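Hypothetical protein ST1066 (Sulfolobus tokodaii, PDB 2PJZ) probably binds and hydrolyses ATP as the nucleotide-binding subunit of an ABC transporter, putatively one that carries cobalt. Local coordinates at residues 103-117 / 133-146. Numbering follows the deposited sequence.
Sequences LDRDLFLEMLKALKL and QSVLVRTSLALASQ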
# COMPACT_ATOMS: atom_id res chain seq x y z
N LEU A 103 20.18 3.02 -4.87
CA LEU A 103 19.39 3.47 -6.02
C LEU A 103 20.29 3.59 -7.28
O LEU A 103 21.41 4.10 -7.19
CB LEU A 103 18.66 4.79 -5.73
CG LEU A 103 17.81 5.46 -6.84
CD1 LEU A 103 16.71 6.31 -6.21
CD2 LEU A 103 18.73 6.36 -7.70
N ASP A 104 19.75 3.15 -8.41
CA ASP A 104 20.43 3.22 -9.70
C ASP A 104 19.92 4.46 -10.44
O ASP A 104 18.75 4.50 -10.83
CB ASP A 104 20.09 1.98 -10.51
CG ASP A 104 20.78 1.96 -11.88
OD1 ASP A 104 21.72 1.17 -12.03
OD2 ASP A 104 20.40 2.73 -12.77
N ARG A 105 20.76 5.47 -10.59
CA ARG A 105 20.34 6.74 -11.19
C ARG A 105 19.79 6.55 -12.58
O ARG A 105 18.79 7.16 -12.93
CB ARG A 105 21.49 7.76 -11.21
CG ARG A 105 21.12 9.10 -11.89
CD ARG A 105 22.28 10.08 -11.82
NE ARG A 105 22.40 10.67 -10.48
CZ ARG A 105 21.77 11.77 -10.08
NH1 ARG A 105 20.95 12.41 -10.90
NH2 ARG A 105 21.94 12.22 -8.84
N ASP A 106 20.43 5.70 -13.39
CA ASP A 106 19.99 5.48 -14.77
C ASP A 106 18.58 4.91 -14.81
O ASP A 106 17.75 5.33 -15.62
CB ASP A 106 20.95 4.54 -15.52
CG ASP A 106 22.20 5.26 -16.10
OD1 ASP A 106 22.38 6.47 -15.89
OD2 ASP A 106 23.00 4.59 -16.77
N LEU A 107 18.31 3.94 -13.94
CA LEU A 107 16.97 3.32 -13.85
C LEU A 107 15.97 4.37 -13.41
O LEU A 107 14.89 4.45 -13.98
CB LEU A 107 16.93 2.12 -12.88
CG LEU A 107 15.58 1.42 -12.65
CD1 LEU A 107 14.93 1.03 -13.97
CD2 LEU A 107 15.71 0.18 -11.74
N PHE A 108 16.32 5.16 -12.40
CA PHE A 108 15.43 6.27 -11.98
C PHE A 108 15.09 7.23 -13.14
O PHE A 108 13.94 7.66 -13.31
CB PHE A 108 16.04 7.04 -10.81
CG PHE A 108 15.21 8.21 -10.36
CD1 PHE A 108 14.06 8.02 -9.59
CD2 PHE A 108 15.59 9.51 -10.70
CE1 PHE A 108 13.28 9.10 -9.20
CE2 PHE A 108 14.82 10.61 -10.30
CZ PHE A 108 13.66 10.40 -9.55
N LEU A 109 16.11 7.61 -13.91
CA LEU A 109 15.92 8.51 -15.05
C LEU A 109 15.07 7.87 -16.12
O LEU A 109 14.25 8.55 -16.76
CB LEU A 109 17.27 8.98 -15.60
CG LEU A 109 18.13 9.87 -14.68
CD1 LEU A 109 19.45 10.32 -15.34
CD2 LEU A 109 17.35 11.10 -14.17
N GLU A 110 15.26 6.57 -16.32
CA GLU A 110 14.44 5.79 -17.25
C GLU A 110 12.94 5.82 -16.87
O GLU A 110 12.08 6.01 -17.74
CB GLU A 110 14.99 4.36 -17.34
CG GLU A 110 14.06 3.33 -17.96
CD GLU A 110 14.55 1.90 -17.80
OE1 GLU A 110 15.78 1.68 -17.77
OE2 GLU A 110 13.69 0.98 -17.68
N MET A 111 12.64 5.65 -15.58
CA MET A 111 11.28 5.77 -15.07
C MET A 111 10.72 7.18 -15.28
O MET A 111 9.59 7.34 -15.74
CB MET A 111 11.25 5.41 -13.56
CG MET A 111 11.65 3.97 -13.24
SD MET A 111 11.75 3.67 -11.41
CE MET A 111 11.99 1.87 -11.48
N LEU A 112 11.49 8.21 -14.94
CA LEU A 112 11.01 9.59 -15.12
C LEU A 112 10.66 9.84 -16.60
O LEU A 112 9.59 10.37 -16.93
CB LEU A 112 12.04 10.61 -14.65
CG LEU A 112 12.31 10.86 -13.18
CD1 LEU A 112 13.12 12.14 -13.03
CD2 LEU A 112 11.00 10.97 -12.41
N LYS A 113 11.55 9.41 -17.49
CA LYS A 113 11.33 9.54 -18.94
C LYS A 113 10.09 8.77 -19.44
O LYS A 113 9.27 9.34 -20.17
CB LYS A 113 12.60 9.14 -19.71
CG LYS A 113 12.43 9.27 -21.23
CD LYS A 113 13.60 8.67 -21.96
CE LYS A 113 13.32 8.67 -23.48
NZ LYS A 113 14.51 8.19 -24.24
N ALA A 114 9.92 7.51 -19.02
CA ALA A 114 8.70 6.76 -19.31
C ALA A 114 7.44 7.46 -18.81
O ALA A 114 6.38 7.37 -19.45
CB ALA A 114 8.79 5.32 -18.78
N LEU A 115 7.55 8.18 -17.70
CA LEU A 115 6.41 8.90 -17.07
C LEU A 115 6.17 10.28 -17.69
O LEU A 115 5.28 11.03 -17.25
CB LEU A 115 6.64 9.05 -15.55
CG LEU A 115 6.49 7.78 -14.68
CD1 LEU A 115 7.14 7.97 -13.29
CD2 LEU A 115 5.01 7.35 -14.58
N LYS A 116 6.98 10.61 -18.70
CA LYS A 116 6.95 11.93 -19.35
C LYS A 116 6.93 13.04 -18.29
O LYS A 116 6.08 13.94 -18.32
CB LYS A 116 5.77 12.03 -20.31
CG LYS A 116 5.80 10.98 -21.40
CD LYS A 116 4.47 10.91 -22.16
CE LYS A 116 4.48 9.78 -23.19
NZ LYS A 116 5.80 9.68 -23.90
N LEU A 117 7.84 12.91 -17.33
CA LEU A 117 8.15 13.95 -16.36
C LEU A 117 9.52 14.44 -16.80
O LEU A 117 10.46 13.64 -16.93
CB LEU A 117 8.25 13.39 -14.93
CG LEU A 117 7.04 12.75 -14.24
CD1 LEU A 117 7.43 12.16 -12.88
CD2 LEU A 117 5.91 13.75 -14.07
N GLN A 133 2.67 14.36 -9.27
CA GLN A 133 4.12 14.36 -9.50
C GLN A 133 4.94 13.85 -8.31
O GLN A 133 5.88 13.06 -8.49
CB GLN A 133 4.59 15.78 -9.83
CG GLN A 133 4.20 16.25 -11.23
CD GLN A 133 4.68 17.68 -11.47
OE1 GLN A 133 4.84 18.46 -10.53
NE2 GLN A 133 4.95 18.01 -12.73
N SER A 134 4.58 14.31 -7.11
CA SER A 134 5.25 13.91 -5.85
C SER A 134 5.21 12.39 -5.65
O SER A 134 6.26 11.77 -5.41
CB SER A 134 4.59 14.61 -4.65
OG SER A 134 5.20 14.19 -3.43
N VAL A 135 4.01 11.80 -5.75
CA VAL A 135 3.86 10.33 -5.60
C VAL A 135 4.58 9.56 -6.70
O VAL A 135 5.18 8.51 -6.43
CB VAL A 135 2.40 9.84 -5.37
CG1 VAL A 135 1.57 9.77 -6.68
CG2 VAL A 135 2.41 8.44 -4.72
N LEU A 136 4.54 10.06 -7.94
CA LEU A 136 5.27 9.37 -9.01
C LEU A 136 6.74 9.39 -8.75
O LEU A 136 7.41 8.35 -8.91
CB LEU A 136 4.96 9.97 -10.39
CG LEU A 136 3.55 9.62 -10.89
CD1 LEU A 136 3.20 10.48 -12.13
CD2 LEU A 136 3.40 8.13 -11.19
N VAL A 137 7.27 10.54 -8.35
CA VAL A 137 8.71 10.65 -8.03
C VAL A 137 9.08 9.74 -6.84
O VAL A 137 10.08 8.98 -6.90
CB VAL A 137 9.13 12.13 -7.80
CG1 VAL A 137 10.53 12.25 -7.15
CG2 VAL A 137 9.08 12.90 -9.14
N ARG A 138 8.26 9.78 -5.78
CA ARG A 138 8.54 8.96 -4.59
C ARG A 138 8.45 7.45 -4.86
O ARG A 138 9.29 6.65 -4.37
CB ARG A 138 7.61 9.39 -3.43
CG ARG A 138 8.05 10.72 -2.78
CD ARG A 138 7.12 11.12 -1.60
NE ARG A 138 5.83 11.67 -2.05
CZ ARG A 138 4.66 11.03 -1.98
NH1 ARG A 138 4.55 9.81 -1.45
NH2 ARG A 138 3.57 11.65 -2.42
N THR A 139 7.47 7.03 -5.64
CA THR A 139 7.38 5.62 -6.05
C THR A 139 8.59 5.23 -6.91
O THR A 139 9.19 4.16 -6.73
CB THR A 139 6.03 5.31 -6.74
OG1 THR A 139 4.95 5.55 -5.82
CG2 THR A 139 5.97 3.83 -7.17
N SER A 140 8.98 6.11 -7.82
CA SER A 140 10.14 5.86 -8.67
C SER A 140 11.42 5.76 -7.84
O SER A 140 12.23 4.86 -8.04
CB SER A 140 10.24 6.96 -9.75
OG SER A 140 9.14 6.89 -10.62
N LEU A 141 11.60 6.66 -6.88
CA LEU A 141 12.74 6.55 -5.94
C LEU A 141 12.75 5.19 -5.18
O LEU A 141 13.81 4.55 -5.04
CB LEU A 141 12.71 7.70 -4.93
CG LEU A 141 13.07 9.10 -5.47
CD1 LEU A 141 12.56 10.14 -4.50
CD2 LEU A 141 14.58 9.27 -5.70
N ALA A 142 11.59 4.80 -4.68
CA ALA A 142 11.48 3.52 -3.97
C ALA A 142 11.91 2.34 -4.88
O ALA A 142 12.64 1.45 -4.45
CB ALA A 142 10.07 3.31 -3.45
N LEU A 143 11.45 2.35 -6.13
CA LEU A 143 11.66 1.21 -7.03
C LEU A 143 13.02 1.18 -7.69
O LEU A 143 13.50 0.10 -8.08
CB LEU A 143 10.57 1.13 -8.10
CG LEU A 143 9.13 0.98 -7.59
CD1 LEU A 143 8.21 1.06 -8.76
CD2 LEU A 143 8.88 -0.32 -6.82
N ALA A 144 13.64 2.35 -7.84
CA ALA A 144 14.90 2.41 -8.61
C ALA A 144 16.09 1.84 -7.85
O ALA A 144 17.15 1.62 -8.42
CB ALA A 144 15.18 3.82 -9.09
N SER A 145 15.92 1.57 -6.56
CA SER A 145 16.90 0.78 -5.83
C SER A 145 16.74 -0.74 -5.96
O SER A 145 17.47 -1.50 -5.29
CB SER A 145 16.95 1.19 -4.35
OG SER A 145 15.70 0.95 -3.74
N GLN A 146 15.78 -1.19 -6.77
CA GLN A 146 15.51 -2.61 -6.92
C GLN A 146 15.37 -3.31 -5.54
O GLN A 146 16.06 -4.29 -5.24
CB GLN A 146 16.60 -3.27 -7.78
CG GLN A 146 16.59 -2.72 -9.19
CD GLN A 146 17.23 -3.64 -10.21
OE1 GLN A 146 18.33 -3.37 -10.69
NE2 GLN A 146 16.55 -4.73 -10.56
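Phe108 enters helix 131-144 as a knob in a hole formed by Val137, Ser140, Leu141 and Ala144. A chi1 of 178°, which sets CG opposite the main-chain nitrogen, carries the ring across the interface until CE1 lies 3.7 Å from Leu141 CG, while Val137 O and the methyl of Ala144 border the ring edge. Cutting Phe108 back to an alanine is likely to open a gap between Val137, Ser140 and Leu141.

Apolar packing continues along the two helices, which run in roughly opposite directions, their axes inclined at 146° and 9.1 Å apart at closest approach. Leu103 sets CD1 3.7 Å from Leu141 CD2 and CG against Ala144 CB. The extended chain of Met111 brings CE to 3.7 Å from Leu143 CB. Beyond the C-terminal end of helix 105-114, Leu115 CD2 meets Leu136 CD2 at 3.8 Å, and Leu117 CD1 touches Leu136 and Val137.

One hydrogen bond crosses: Asp104 N donates almost straight to Ala144 O (3.0 Å), from above its carbonyl plane. Within its own segment, the Asp104 carboxylate N-caps helix 105-114 through Leu107 N. Buried Ser140 OG, beside Leu115 CD1, turns back to Leu136 O (2.8 Å), which also accepts Ser140 N, and is thereby satisfied.

The contact thus packs two helices of the probable helical subdomain, helix 131-144 beginning within the probable signature motif, chiefly by hydrophobic interlocking, with one main-chain bond fixing one end.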